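Side-chain contact in orotidine 5'-phosphate decarboxylase (Sulfolobus solfataricus, PDB 4DBD), which probably catalyses the decarboxylation of orotidine 5'-monophosphate to uridine 5'-monophosphate, the last step of de novo UMP biosynthesis: residues 110-115 against 150-155. Numbering follows the deposited sequence.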
loop_
_atom_site.group_PDB
_atom_site.type_symbol
_atom_site.label_atom_id
_atom_site.label_comp_id
_atom_site.label_asym_id
_atom_site.label_seq_id
_atom_site.Cartn_x
_atom_site.Cartn_y
_atom_site.Cartn_z
ATOM N N LEU A 110 13.103 -0.716 -0.921
ATOM C CA LEU A 110 12.290 -1.514 -0.005
ATOM C C LEU A 110 12.223 -0.880 1.382
ATOM O O LEU A 110 13.220 -0.385 1.903
ATOM C CB LEU A 110 12.823 -2.937 0.108
ATOM C CG LEU A 110 12.788 -3.825 -1.136
ATOM C CD1 LEU A 110 13.387 -5.183 -0.805
ATOM C CD2 LEU A 110 11.346 -3.977 -1.659
ATOM N N VAL A 111 11.034 -0.893 1.974
ATOM C CA VAL A 111 10.845 -0.339 3.309
ATOM C C VAL A 111 11.411 -1.283 4.370
ATOM O O VAL A 111 10.972 -2.434 4.492
ATOM C CB VAL A 111 9.359 -0.075 3.587
ATOM C CG1 VAL A 111 9.175 0.365 5.043
ATOM C CG2 VAL A 111 8.840 0.979 2.629
ATOM N N ALA A 112 12.392 -0.806 5.135
ATOM C CA ALA A 112 13.033 -1.662 6.146
ATOM C C ALA A 112 12.566 -1.330 7.554
ATOM O O ALA A 112 12.240 -2.231 8.336
ATOM C CB ALA A 112 14.563 -1.589 6.055
ATOM N N VAL A 113 12.582 -0.045 7.892
ATOM C CA VAL A 113 12.140 0.418 9.198
ATOM C C VAL A 113 11.282 1.669 9.034
ATOM O O VAL A 113 11.657 2.598 8.318
ATOM C CB VAL A 113 13.332 0.771 10.108
ATOM C CG1 VAL A 113 12.840 1.092 11.524
ATOM C CG2 VAL A 113 14.338 -0.362 10.121
ATOM N N MET A 114 10.129 1.700 9.684
ATOM C CA MET A 114 9.333 2.931 9.684
ATOM C C MET A 114 9.523 3.756 10.950
ATOM O O MET A 114 10.090 3.279 11.940
ATOM C CB MET A 114 7.863 2.643 9.413
ATOM C CG MET A 114 7.665 1.902 8.112
ATOM S SD MET A 114 5.967 1.965 7.536
ATOM C CE MET A 114 5.751 3.744 7.370
ATOM N N SER A 115 9.051 5.003 10.905
ATOM C CA SER A 115 9.329 5.978 11.963
ATOM C C SER A 115 8.313 6.023 13.105
ATOM O O SER A 115 8.583 6.616 14.152
ATOM C CB SER A 115 9.455 7.379 11.361
ATOM O OG SER A 115 10.484 7.454 10.398
ATOM N N THR A 150 22.269 3.598 11.105
ATOM C CA THR A 150 23.697 3.297 11.118
ATOM C C THR A 150 23.930 1.803 10.872
ATOM O O THR A 150 24.796 1.415 10.082
ATOM C CB THR A 150 24.348 3.717 12.434
ATOM O OG1 THR A 150 23.969 5.068 12.743
ATOM C CG2 THR A 150 25.861 3.620 12.310
ATOM N N GLN A 151 23.127 0.976 11.528
ATOM C CA GLN A 151 23.220 -0.473 11.396
ATOM C C GLN A 151 22.869 -0.941 9.994
ATOM O O GLN A 151 23.557 -1.787 9.435
ATOM C CB GLN A 151 22.335 -1.155 12.440
ATOM C CG GLN A 151 22.868 -0.961 13.857
ATOM C CD GLN A 151 21.786 -0.981 14.914
ATOM O OE1 GLN A 151 20.644 -1.368 14.650
ATOM N NE2 GLN A 151 22.138 -0.552 16.128
ATOM N N TYR A 152 21.808 -0.400 9.410
ATOM C CA TYR A 152 21.537 -0.734 8.016
ATOM C C TYR A 152 22.664 -0.270 7.092
ATOM O O TYR A 152 22.986 -0.947 6.120
ATOM C CB TYR A 152 20.162 -0.227 7.549
ATOM C CG TYR A 152 19.060 -1.216 7.851
ATOM C CD1 TYR A 152 18.477 -1.270 9.104
ATOM C CD2 TYR A 152 18.632 -2.123 6.889
ATOM C CE1 TYR A 152 17.480 -2.183 9.394
ATOM C CE2 TYR A 152 17.634 -3.043 7.171
ATOM C CZ TYR A 152 17.065 -3.062 8.425
ATOM O OH TYR A 152 16.076 -3.980 8.723
ATOM N N ARG A 153 23.285 0.861 7.407
ATOM C CA ARG A 153 24.403 1.340 6.595
ATOM C C ARG A 153 25.570 0.358 6.686
ATOM O O ARG A 153 26.259 0.103 5.700
ATOM C CB ARG A 153 24.840 2.741 7.024
ATOM C CG ARG A 153 26.165 3.192 6.415
ATOM C CD ARG A 153 26.147 3.095 4.900
ATOM N NE ARG A 153 25.214 4.054 4.326
ATOM C CZ ARG A 153 24.596 3.897 3.159
ATOM N NH1 ARG A 153 24.797 2.805 2.433
ATOM N NH2 ARG A 153 23.763 4.833 2.732
ATOM N N ARG A 154 25.781 -0.179 7.883
ATOM C CA ARG A 154 26.802 -1.197 8.117
ATOM C C ARG A 154 26.486 -2.470 7.337
ATOM O O ARG A 154 27.361 -3.044 6.684
ATOM C CB ARG A 154 26.877 -1.518 9.618
ATOM C CG ARG A 154 27.504 -2.876 9.942
ATOM C CD ARG A 154 27.140 -3.349 11.346
ATOM N NE ARG A 154 25.785 -3.896 11.436
ATOM C CZ ARG A 154 25.092 -3.981 12.570
ATOM N NH1 ARG A 154 25.629 -3.539 13.703
ATOM N NH2 ARG A 154 23.864 -4.494 12.575
ATOM N N ASP A 155 25.229 -2.904 7.413
ATOM C CA ASP A 155 24.802 -4.165 6.814
ATOM C C ASP A 155 24.677 -4.086 5.296
ATOM O O ASP A 155 24.725 -5.098 4.612
ATOM C CB ASP A 155 23.464 -4.613 7.407
ATOM C CG ASP A 155 23.549 -4.919 8.893
ATOM O OD1 ASP A 155 24.674 -5.101 9.423
ATOM O OD2 ASP A 155 22.476 -4.980 9.535
#
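The phenol ring of Y152 is met obliquely by A112 and V113. A112 CB touches the outer part of the ring, 3.6 Å from Y152 CE2, and lies 3.9 Å from Y152 OH. V113 CG2 comes from the same side of the ring plane, 3.7 Å from Y152 CE1. V113 CG1 is anti to the backbone N (chi1 -173°), which leaves CG2 anti to the carbonyl carbon and turned to the ring. On the helix, the guanidinium of R154 has Q151 CB over one face, toward the rim, and the D155 carboxylate at its edge. R154 NE forms a salt bridge to D155 OD1 at 2.6 Å, from above the carboxylate plane. I127, I139 and V141 also pack on Y152. The contact joins helix 146-155 to barrel strand 107-113 across strand 138-141, in a TIM barrel. With an alanine here in place of Y152, A112 CB and V113 CG2 would probably face a gap and K128 would lose its aromatic partner. The junction is apolar, and even the buried Y152 OH has no hydrogen-bonding partner in the model, so toward the strand Y152 probably acts through apolar packing, while K128 adds a cation-pi contact from helix 124-134.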